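N-acetylglucosamine-specific lectin (Saxidomus purpuratus, PDB 6A7S) binds N-acetylated sugars such as N-acetylglucosamine and N-acetylgalactosamine through a C-type lectin fold, probably as a carbohydrate-recognition protein. Local coordinates at residues Tyr87-Ala92 / Cys125-Asn130; Lys118-Lys123 / Trp138-Asp143. All blocks are in the same frame, centred on the assembly; numbering follows the deposited sequence.

How the interactions relate
Interaction 1 and interaction 2 have centres about 10 Å apart and meet in one antiparallel sheet, where strand 125-131 lies between strands 87-95 and 137-141. Their segments alternate along the chain, 87-92, 118-123, 125-130 and 138-143, so the loop of interaction 2 is the last stretch before the middle strand of interaction 1. The backbones probably hydrogen-bond from His141 N to Cys125 O and from Asp127 N to Asn139 O, while Leu129 packs on Asn139 and Trp89 on His141. Both contacts touch the same bound N-acetylgalactosamine: interaction 1 supplies Tyr87 and Asp127 to its acetamido group; Asn139 and His141 of interaction 2 bind O3, Asn139 also O7, and the loop reaches O4 through a water.

Interaction 1: Tyr87-Ala92 / Cys125-Asn130; sequences YYWIGA and CLDYLN. With NGA (2-acetamido-2-deoxy-beta-D-galactopyranose), chain B.
Tyr88 and Tyr128 face each other as an antiparallel hydrogen-bonded pair, Tyr88 N giving to Tyr128 O (3.1 Å) and Tyr128 N to Tyr88 O (2.9 Å). Ile90 N then gives to Leu126 O (3.2 Å). Past the corner at Gly91, the centre of an inverse gamma turn, Leu126 N gives to Ala92 O at 2.9 Å. The side chains of the two faces have different tasks. On the face of Tyr88 and Tyr128, Ile90 CG2 meets the edge of the Tyr128 ring in its plane, 3.5 Å from CD1; a branched aliphatic fits this buried seam, and the ring's hydroxyl leaves it to bond Asp72 and Trp138. On the face of Tyr87 and Leu129 lies the sugar. Tyr87 has its CG in the crowded position between backbone N and carbonyl carbon (chi1 55°), and NGA C8, the acetamido methyl, stands over its ring centre, 3.8 Å from Tyr87 CG; an aromatic face suits a methyl as a CH-pi seat. Asp127 OD2 comes within 2.6 Å of NGA O7, a closeness that suggests, without proving, a proton on the acid. Its carboxylate lies obliquely beside the Trp89 ring, planes 22° apart, with Trp89 CE3 and Asp127 CB at 3.6 Å. This strand pair belongs to the antiparallel sheet of the C-type lectin domain and contributes one side of the acetamido pocket, completed by Asn139 and His141.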
ATOM      1  N   TYR A  87     -22.629 -11.484   5.936  1.00 27.96           N
ATOM      2  CA  TYR A  87     -21.961 -10.723   4.916  1.00 27.94           C
ATOM      3  C   TYR A  87     -21.547  -9.354   5.475  1.00 27.38           C
ATOM      4  O   TYR A  87     -22.240  -8.802   6.307  1.00 28.75           O
ATOM      5  CB  TYR A  87     -22.831 -10.539   3.663  1.00 30.35           C
ATOM      6  CG  TYR A  87     -24.192  -9.937   3.888  1.00 30.61           C
ATOM      7  CD1 TYR A  87     -25.254 -10.741   4.263  1.00 30.28           C
ATOM      8  CD2 TYR A  87     -24.444  -8.574   3.721  1.00 32.59           C
ATOM      9  CE1 TYR A  87     -26.503 -10.211   4.531  1.00 31.37           C
ATOM     10  CE2 TYR A  87     -25.702  -8.030   3.961  1.00 36.28           C
ATOM     11  CZ  TYR A  87     -26.742  -8.860   4.358  1.00 34.51           C
ATOM     12  OH  TYR A  87     -27.997  -8.380   4.605  1.00 34.60           O
ATOM     13  N   TYR A  88     -20.468  -8.816   4.895  1.00 32.74           N
ATOM     14  CA  TYR A  88     -19.900  -7.472   5.202  1.00 27.03           C
ATOM     15  C   TYR A  88     -19.503  -6.776   3.899  1.00 26.30           C
ATOM     16  O   TYR A  88     -18.776  -7.308   3.073  1.00 32.95           O
ATOM     17  CB  TYR A  88     -18.651  -7.549   6.057  1.00 27.61           C
ATOM     18  CG  TYR A  88     -18.886  -7.959   7.478  1.00 27.24           C
ATOM     19  CD1 TYR A  88     -19.271  -9.257   7.791  1.00 29.90           C
ATOM     20  CD2 TYR A  88     -18.689  -7.057   8.519  1.00 30.77           C
ATOM     21  CE1 TYR A  88     -19.490  -9.628   9.110  1.00 27.18           C
ATOM     22  CE2 TYR A  88     -18.886  -7.420   9.853  1.00 26.50           C
ATOM     23  CZ  TYR A  88     -19.296  -8.710  10.147  1.00 31.88           C
ATOM     24  OH  TYR A  88     -19.518  -9.048  11.462  1.00 29.00           O
ATOM     25  N   TRP A  89     -20.004  -5.558   3.726  1.00 27.78           N
ATOM     26  CA  TRP A  89     -19.685  -4.767   2.513  1.00 31.81           C
ATOM     27  C   TRP A  89     -18.205  -4.370   2.477  1.00 28.69           C
ATOM     28  O   TRP A  89     -17.634  -4.070   3.520  1.00 32.21           O
ATOM     29  CB  TRP A  89     -20.598  -3.552   2.446  1.00 32.30           C
ATOM     30  CG  TRP A  89     -22.049  -3.864   2.322  1.00 34.32           C
ATOM     31  CD1 TRP A  89     -23.048  -3.464   3.158  1.00 34.26           C
ATOM     32  CD2 TRP A  89     -22.677  -4.639   1.287  1.00 33.17           C
ATOM     33  NE1 TRP A  89     -24.245  -3.941   2.721  1.00 34.04           N
ATOM     34  CE2 TRP A  89     -24.050  -4.668   1.582  1.00 33.52           C
ATOM     35  CE3 TRP A  89     -22.216  -5.316   0.165  1.00 33.72           C
ATOM     36  CZ2 TRP A  89     -24.959  -5.402   0.832  1.00 30.40           C
ATOM     37  CZ3 TRP A  89     -23.131  -5.985  -0.623  1.00 35.81           C
ATOM     38  CH2 TRP A  89     -24.485  -5.996  -0.304  1.00 33.29           C
ATOM     39  N   ILE A  90     -17.643  -4.360   1.258  1.00 31.76           N
ATOM     40  CA  ILE A  90     -16.280  -3.967   0.984  1.00 32.30           C
ATOM     41  C   ILE A  90     -16.238  -3.025  -0.233  1.00 31.80           C
ATOM     42  O   ILE A  90     -17.203  -2.851  -0.950  1.00 31.69           O
ATOM     43  CB  ILE A  90     -15.346  -5.195   0.795  1.00 30.11           C
ATOM     44  CG1 ILE A  90     -15.702  -6.015  -0.455  1.00 34.04           C
ATOM     45  CG2 ILE A  90     -15.272  -6.051   2.067  1.00 28.70           C
ATOM     46  CD1 ILE A  90     -14.699  -7.082  -0.779  1.00 36.64           C
ATOM     47  N   GLY A  91     -15.062  -2.456  -0.509  1.00 34.80           N
ATOM     48  CA  GLY A  91     -14.946  -1.280  -1.389  1.00 35.09           C
ATOM     49  C   GLY A  91     -14.730  -1.650  -2.828  1.00 38.80           C
ATOM     50  O   GLY A  91     -13.745  -1.215  -3.464  1.00 37.20           O
ATOM     51  N   ALA A  92     -15.662  -2.429  -3.383  1.00 36.14           N
ATOM     52  CA  ALA A  92     -15.630  -2.692  -4.775  1.00 32.59           C
ATOM     53  C   ALA A  92     -17.041  -2.891  -5.324  1.00 38.55           C
ATOM     54  O   ALA A  92     -17.934  -3.342  -4.634  1.00 35.56           O
ATOM     55  CB  ALA A  92     -14.746  -3.878  -5.059  1.00 34.79           C
ATOM     56  N   CYS A 125     -22.403  -5.071  -6.222  1.00 33.88           N
ATOM     57  CA  CYS A 125     -21.466  -4.541  -5.210  1.00 34.42           C
ATOM     58  C   CYS A 125     -20.916  -5.704  -4.381  1.00 35.78           C
ATOM     59  O   CYS A 125     -21.622  -6.683  -4.131  1.00 36.47           O
ATOM     60  CB  CYS A 125     -22.190  -3.576  -4.287  1.00 38.79           C
ATOM     61  SG  CYS A 125     -22.522  -1.973  -5.067  1.00 43.65           S
ATOM     62  N   LEU A 126     -19.669  -5.603  -3.931  1.00 34.01           N
ATOM     63  CA  LEU A 126     -19.017  -6.761  -3.378  1.00 32.66           C
ATOM     64  C   LEU A 126     -19.189  -6.765  -1.861  1.00 32.25           C
ATOM     65  O   LEU A 126     -19.199  -5.704  -1.183  1.00 30.53           O
ATOM     66  CB  LEU A 126     -17.540  -6.803  -3.766  1.00 33.23           C
ATOM     67  CG  LEU A 126     -17.229  -7.471  -5.102  1.00 35.07           C
ATOM     68  CD1 LEU A 126     -17.520  -6.539  -6.276  1.00 37.81           C
ATOM     69  CD2 LEU A 126     -15.784  -7.910  -5.115  1.00 37.38           C
ATOM     70  N   ASP A 127     -19.298  -7.994  -1.356  1.00 31.66           N
ATOM     71  CA  ASP A 127     -19.221  -8.286   0.062  1.00 30.79           C
ATOM     72  C   ASP A 127     -18.289  -9.469   0.291  1.00 28.63           C
ATOM     73  O   ASP A 127     -17.880 -10.115  -0.624  1.00 32.82           O
ATOM     74  CB  ASP A 127     -20.603  -8.497   0.680  1.00 30.78           C
ATOM     75  CG  ASP A 127     -21.474  -9.556   0.001  1.00 31.61           C
ATOM     76  OD1 ASP A 127     -20.891 -10.454  -0.616  1.00 29.59           O
ATOM     77  OD2 ASP A 127     -22.723  -9.506   0.209  1.00 31.48           O
ATOM     78  N   TYR A 128     -17.818  -9.610   1.531  1.00 31.06           N
ATOM     79  CA  TYR A 128     -17.397 -10.885   2.005  1.00 32.32           C
ATOM     80  C   TYR A 128     -18.661 -11.632   2.380  1.00 30.61           C
ATOM     81  O   TYR A 128     -19.510 -11.057   3.024  1.00 31.38           O
ATOM     82  CB  TYR A 128     -16.464 -10.782   3.216  1.00 33.05           C
ATOM     83  CG  TYR A 128     -15.027 -10.640   2.812  1.00 33.34           C
ATOM     84  CD1 TYR A 128     -14.487  -9.388   2.533  1.00 34.38           C
ATOM     85  CD2 TYR A 128     -14.212 -11.734   2.653  1.00 35.27           C
ATOM     86  CE1 TYR A 128     -13.174  -9.239   2.119  1.00 35.11           C
ATOM     87  CE2 TYR A 128     -12.886 -11.601   2.256  1.00 35.44           C
ATOM     88  CZ  TYR A 128     -12.369 -10.349   1.964  1.00 37.40           C
ATOM     89  OH  TYR A 128     -11.085 -10.203   1.527  1.00 36.23           O
ATOM     90  N   LEU A 129     -18.798 -12.875   1.924  1.00 31.67           N
ATOM     91  CA  LEU A 129     -20.021 -13.623   2.166  1.00 28.32           C
ATOM     92  C   LEU A 129     -19.655 -14.947   2.827  1.00 27.87           C
ATOM     93  O   LEU A 129     -18.663 -15.565   2.506  1.00 30.33           O
ATOM     94  CB  LEU A 129     -20.728 -13.871   0.826  1.00 30.18           C
ATOM     95  CG  LEU A 129     -21.961 -14.798   0.811  1.00 29.83           C
ATOM     96  CD1 LEU A 129     -23.105 -14.204   1.613  1.00 31.71           C
ATOM     97  CD2 LEU A 129     -22.436 -15.009  -0.636  1.00 31.47           C
ATOM     98  N   ASN A 130     -20.514 -15.383   3.740  1.00 32.10           N
ATOM     99  CA  ASN A 130     -20.398 -16.673   4.357  1.00 31.57           C
ATOM    100  C   ASN A 130     -21.707 -17.405   4.076  1.00 34.86           C
ATOM    101  O   ASN A 130     -22.660 -17.193   4.791  1.00 31.65           O
ATOM    102  CB  ASN A 130     -20.154 -16.600   5.856  1.00 27.82           C
ATOM    103  CG  ASN A 130     -19.875 -17.978   6.423  1.00 32.91           C
ATOM    104  OD1 ASN A 130     -19.284 -18.827   5.748  1.00 34.47           O
ATOM    105  ND2 ASN A 130     -20.240 -18.170   7.676  1.00 34.42           N
TER
HETATM  106  C1  NGA B 201     -26.863 -14.605  -0.990  1.00 33.65           C
HETATM  107  C2  NGA B 201     -25.999 -13.428  -1.464  1.00 29.40           C
HETATM  108  C3  NGA B 201     -26.702 -13.175  -2.792  1.00 30.70           C
HETATM  109  C4  NGA B 201     -26.762 -14.516  -3.586  1.00 31.02           C
HETATM  110  C5  NGA B 201     -27.123 -15.750  -2.771  1.00 34.75           C
HETATM  111  C6  NGA B 201     -27.216 -17.124  -3.486  1.00 39.71           C
HETATM  112  C7  NGA B 201     -25.254 -11.359  -0.375  1.00 32.91           C
HETATM  113  C8  NGA B 201     -25.795 -10.164   0.397  1.00 36.58           C
HETATM  114  N2  NGA B 201     -26.198 -12.245  -0.658  1.00 30.98           N
HETATM  115  O1  NGA B 201     -27.504 -14.689   0.252  1.00 44.32           O
HETATM  116  O3  NGA B 201     -26.098 -12.086  -3.474  1.00 32.70           O
HETATM  117  O4  NGA B 201     -25.455 -14.561  -4.139  1.00 32.67           O
HETATM  118  O5  NGA B 201     -26.304 -15.784  -1.565  1.00 37.82           O
HETATM  119  O6  NGA B 201     -28.202 -17.018  -4.532  1.00 39.66           O
HETATM  120  O7  NGA B 201     -24.116 -11.462  -0.766  1.00 33.09           O

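Interaction 2: Lys118-Lys123 / Trp138-Asp143; sequences KPDNNK and WNDHVD. With NGA (2-acetamido-2-deoxy-beta-D-galactopyranose), chain B.
The Lys118-Pro119-Asp120 loop, with the cis peptide before Pro119, and the Trp138-Asn139-Asp140 strand are the two halves of the primary sugar site of a C-type lectin, the first standing where many relatives carry EPN or QPD, the second being the family's WND motif. Asp120, Asn139 and Asp140 have been seen binding calcium in this protein; here the ammonium group of Lys118 reaches the first two. Asp140 ties the halves together. With chi1 at 49° its carboxylate swings onto the loop, where the syn lone pair of OD1 takes Asp120 N (2.9 Å), and OD2 receives weak bonds from Asn121 N and Asn122 N; a carboxylate suits a turn rich in backbone N-H groups. Asn122 repays the strand, its ND2 giving to Asp140 O at 3.0 Å from above the carbonyl plane. The carboxylates of Asp120 and Asp140 lie nearly parallel, 8° apart, with Asp120 OD2 only 3.2 Å from Asp140 OD1. Lys118 probably eases this crowding of negative charge: bent at chi2, its chain brings NZ into a salt bridge with Asp120 OD2 (2.9 Å) and a hydrogen bond to Asn139 OD1. Asn139 ND2 gives to both O3 and O7 of the N-acetylgalactosamine. His141 ND1 shares a hydrogen bond with O3 (2.6 Å), either atom able to donate, while methyl C8 lies over one ring face, offset to the rim. A water bonded to Asp120 OD2 and Asp140 O reaches O4. The loop after strand 100-103 runs beside strand 137-141, which pairs with strand 125-131, and Pro119 leans on Tyr101 and Trp114.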
ATOM      1  N   LYS A 118     -17.986 -17.631  -8.122  1.00 41.30           N
ATOM      2  CA  LYS A 118     -18.179 -16.154  -8.235  1.00 39.26           C
ATOM      3  C   LYS A 118     -17.147 -15.581  -9.191  1.00 35.35           C
ATOM      4  O   LYS A 118     -16.076 -16.161  -9.332  1.00 37.55           O
ATOM      5  CB  LYS A 118     -18.067 -15.525  -6.839  1.00 36.96           C
ATOM      6  CG  LYS A 118     -18.985 -16.146  -5.798  1.00 37.22           C
ATOM      7  CD  LYS A 118     -20.426 -16.192  -6.232  1.00 40.56           C
ATOM      8  CE  LYS A 118     -21.402 -16.764  -5.234  1.00 41.00           C
ATOM      9  NZ  LYS A 118     -22.796 -16.384  -5.558  1.00 44.70           N
ATOM     10  N   PRO A 119     -17.412 -14.431  -9.821  1.00 37.78           N
ATOM     11  CA  PRO A 119     -18.590 -13.589  -9.708  1.00 35.69           C
ATOM     12  C   PRO A 119     -19.780 -14.126 -10.519  1.00 42.68           C
ATOM     13  O   PRO A 119     -19.545 -14.859 -11.475  1.00 42.71           O
ATOM     14  CB  PRO A 119     -18.158 -12.260 -10.354  1.00 36.63           C
ATOM     15  CG  PRO A 119     -17.123 -12.677 -11.371  1.00 36.84           C
ATOM     16  CD  PRO A 119     -16.416 -13.864 -10.757  1.00 40.88           C
ATOM     17  N   ASP A 120     -21.010 -13.761 -10.134  1.00 41.04           N
ATOM     18  CA  ASP A 120     -22.247 -14.032 -10.888  1.00 41.68           C
ATOM     19  C   ASP A 120     -22.312 -13.078 -12.091  1.00 44.58           C
ATOM     20  O   ASP A 120     -23.015 -13.326 -13.026  1.00 42.40           O
ATOM     21  CB  ASP A 120     -23.462 -13.880  -9.975  1.00 38.35           C
ATOM     22  CG  ASP A 120     -23.431 -14.880  -8.815  1.00 41.50           C
ATOM     23  OD1 ASP A 120     -23.558 -16.069  -9.115  1.00 47.41           O
ATOM     24  OD2 ASP A 120     -23.155 -14.463  -7.649  1.00 47.05           O
ATOM     25  N   ASN A 121     -21.627 -11.943 -11.990  1.00 39.44           N
ATOM     26  CA  ASN A 121     -21.650 -10.875 -12.966  1.00 44.26           C
ATOM     27  C   ASN A 121     -23.051 -10.292 -13.103  1.00 50.04           C
ATOM     28  O   ASN A 121     -23.637 -10.309 -14.177  1.00 46.90           O
ATOM     29  CB  ASN A 121     -21.076 -11.299 -14.322  1.00 45.01           C
ATOM     30  CG  ASN A 121     -19.584 -11.540 -14.207  1.00 45.66           C
ATOM     31  OD1 ASN A 121     -19.089 -12.558 -14.663  1.00 53.21           O
ATOM     32  ND2 ASN A 121     -18.867 -10.645 -13.543  1.00 44.37           N
ATOM     33  N   ASN A 122     -23.496  -9.650 -12.022  1.00 45.73           N
ATOM     34  CA  ASN A 122     -24.797  -9.036 -11.929  1.00 40.12           C
ATOM     35  C   ASN A 122     -24.616  -7.516 -11.835  1.00 33.27           C
ATOM     36  O   ASN A 122     -25.494  -6.794 -11.444  1.00 40.75           O
ATOM     37  CB  ASN A 122     -25.584  -9.640 -10.763  1.00 40.53           C
ATOM     38  CG  ASN A 122     -24.868  -9.577  -9.427  1.00 43.73           C
ATOM     39  OD1 ASN A 122     -23.973  -8.742  -9.259  1.00 40.81           O
ATOM     40  ND2 ASN A 122     -25.272 -10.429  -8.481  1.00 33.26           N
ATOM     41  N   LYS A 123     -23.428  -7.057 -12.190  1.00 40.39           N
ATOM     42  CA  LYS A 123     -23.039  -5.667 -12.128  1.00 42.73           C
ATOM     43  C   LYS A 123     -23.324  -5.094 -10.730  1.00 41.54           C
ATOM     44  O   LYS A 123     -23.694  -3.957 -10.604  1.00 42.24           O
ATOM     45  CB  LYS A 123     -23.763  -4.855 -13.204  1.00 49.70           C
ATOM     46  CG  LYS A 123     -23.571  -5.334 -14.641  1.00 51.88           C
ATOM     47  CD  LYS A 123     -24.001  -4.281 -15.640  1.00 56.88           C
ATOM     48  CE  LYS A 123     -23.624  -4.611 -17.064  1.00 67.09           C
ATOM     49  NZ  LYS A 123     -23.530  -3.366 -17.857  1.00 76.36           N
ATOM     50  N   TRP A 138     -15.357 -13.330  -1.558  1.00 26.84           N
ATOM     51  CA  TRP A 138     -16.107 -12.275  -2.149  1.00 32.17           C
ATOM     52  C   TRP A 138     -17.320 -12.803  -2.970  1.00 32.07           C
ATOM     53  O   TRP A 138     -17.225 -13.834  -3.607  1.00 35.90           O
ATOM     54  CB  TRP A 138     -15.220 -11.471  -3.094  1.00 29.92           C
ATOM     55  CG  TRP A 138     -13.918 -10.978  -2.567  1.00 32.93           C
ATOM     56  CD1 TRP A 138     -13.481 -10.827  -1.283  1.00 34.30           C
ATOM     57  CD2 TRP A 138     -12.907 -10.450  -3.417  1.00 34.44           C
ATOM     58  NE1 TRP A 138     -12.230 -10.292  -1.284  1.00 37.65           N
ATOM     59  CE2 TRP A 138     -11.857 -10.037  -2.579  1.00 37.00           C
ATOM     60  CE3 TRP A 138     -12.782 -10.341  -4.806  1.00 33.75           C
ATOM     61  CZ2 TRP A 138     -10.676  -9.526  -3.109  1.00 37.71           C
ATOM     62  CZ3 TRP A 138     -11.626  -9.795  -5.324  1.00 36.45           C
ATOM     63  CH2 TRP A 138     -10.581  -9.417  -4.478  1.00 37.19           C
ATOM     64  N   ASN A 139     -18.430 -12.065  -2.911  1.00 31.41           N
ATOM     65  CA  ASN A 139     -19.599 -12.235  -3.752  1.00 35.28           C
ATOM     66  C   ASN A 139     -19.984 -10.871  -4.306  1.00 34.81           C
ATOM     67  O   ASN A 139     -19.755  -9.846  -3.634  1.00 34.02           O
ATOM     68  CB  ASN A 139     -20.790 -12.885  -3.034  1.00 34.18           C
ATOM     69  CG  ASN A 139     -22.037 -12.964  -3.908  1.00 35.01           C
ATOM     70  OD1 ASN A 139     -22.012 -13.466  -5.042  1.00 36.65           O
ATOM     71  ND2 ASN A 139     -23.120 -12.404  -3.398  1.00 29.20           N
ATOM     72  N   ASP A 140     -20.572 -10.885  -5.517  1.00 31.46           N
ATOM     73  CA  ASP A 140     -21.219  -9.727  -6.059  1.00 33.51           C
ATOM     74  C   ASP A 140     -22.715  -9.831  -5.765  1.00 35.70           C
ATOM     75  O   ASP A 140     -23.390 -10.797  -6.166  1.00 37.06           O
ATOM     76  CB  ASP A 140     -20.952  -9.508  -7.559  1.00 35.21           C
ATOM     77  CG  ASP A 140     -21.148 -10.702  -8.476  1.00 34.89           C
ATOM     78  OD1 ASP A 140     -21.311 -11.864  -7.981  1.00 38.46           O
ATOM     79  OD2 ASP A 140     -21.152 -10.447  -9.731  1.00 39.44           O
ATOM     80  N   HIS A 141     -23.208  -8.807  -5.055  1.00 32.81           N
ATOM     81  CA  HIS A 141     -24.614  -8.708  -4.708  1.00 36.28           C
ATOM     82  C   HIS A 141     -25.298  -7.700  -5.614  1.00 38.81           C
ATOM     83  O   HIS A 141     -24.856  -6.552  -5.728  1.00 36.29           O
ATOM     84  CB  HIS A 141     -24.815  -8.289  -3.259  1.00 34.32           C
ATOM     85  CG  HIS A 141     -26.222  -8.431  -2.813  1.00 32.90           C
ATOM     86  ND1 HIS A 141     -26.807  -9.688  -2.597  1.00 32.76           N
ATOM     87  CD2 HIS A 141     -27.161  -7.493  -2.559  1.00 30.05           C
ATOM     88  CE1 HIS A 141     -28.048  -9.496  -2.238  1.00 31.35           C
ATOM     89  NE2 HIS A 141     -28.283  -8.153  -2.138  1.00 33.18           N
ATOM     90  N   VAL A 142     -26.459  -8.112  -6.130  1.00 38.69           N
ATOM     91  CA  VAL A 142     -27.140  -7.356  -7.190  1.00 36.80           C
ATOM     92  C   VAL A 142     -27.653  -5.987  -6.710  1.00 41.27           C
ATOM     93  O   VAL A 142     -27.780  -5.092  -7.535  1.00 41.09           O
ATOM     94  CB  VAL A 142     -28.277  -8.192  -7.795  1.00 37.23           C
ATOM     95  CG1 VAL A 142     -29.375  -8.469  -6.795  1.00 39.61           C
ATOM     96  CG2 VAL A 142     -28.824  -7.560  -9.071  1.00 39.77           C
ATOM     97  N   ASP A 143     -27.967  -5.861  -5.409  1.00 35.65           N
ATOM     98  CA  ASP A 143     -28.601  -4.705  -4.769  1.00 34.59           C
ATOM     99  C   ASP A 143     -27.568  -3.904  -3.973  1.00 37.44           C
ATOM    100  O   ASP A 143     -27.231  -4.268  -2.855  1.00 31.50           O
ATOM    101  CB  ASP A 143     -29.722  -5.156  -3.828  1.00 37.68           C
ATOM    102  CG  ASP A 143     -30.374  -4.041  -3.050  1.00 39.26           C
ATOM    103  OD1 ASP A 143     -30.288  -2.846  -3.510  1.00 34.72           O
ATOM    104  OD2 ASP A 143     -30.962  -4.355  -1.991  1.00 39.06           O
TER
HETATM  105  C1  NGA B 201     -26.863 -14.605  -0.990  1.00 33.65           C
HETATM  106  C2  NGA B 201     -25.999 -13.428  -1.464  1.00 29.40           C
HETATM  107  C3  NGA B 201     -26.702 -13.175  -2.792  1.00 30.70           C
HETATM  108  C4  NGA B 201     -26.762 -14.516  -3.586  1.00 31.02           C
HETATM  109  C5  NGA B 201     -27.123 -15.750  -2.771  1.00 34.75           C
HETATM  110  C6  NGA B 201     -27.216 -17.124  -3.486  1.00 39.71           C
HETATM  111  C7  NGA B 201     -25.254 -11.359  -0.375  1.00 32.91           C
HETATM  112  C8  NGA B 201     -25.795 -10.164   0.397  1.00 36.58           C
HETATM  113  N2  NGA B 201     -26.198 -12.245  -0.658  1.00 30.98           N
HETATM  114  O1  NGA B 201     -27.504 -14.689   0.252  1.00 44.32           O
HETATM  115  O3  NGA B 201     -26.098 -12.086  -3.474  1.00 32.70           O
HETATM  116  O4  NGA B 201     -25.455 -14.561  -4.139  1.00 32.67           O
HETATM  117  O5  NGA B 201     -26.304 -15.784  -1.565  1.00 37.82           O
HETATM  118  O6  NGA B 201     -28.202 -17.018  -4.532  1.00 39.66           O
HETATM  119  O7  NGA B 201     -24.116 -11.462  -0.766  1.00 33.09           O
HETATM  120  O   HOH W   1     -25.259 -13.216  -6.578  1.00 38.47           O
HETATM  121  O   HOH W   2     -26.871  -5.064  -9.928  1.00 56.61           O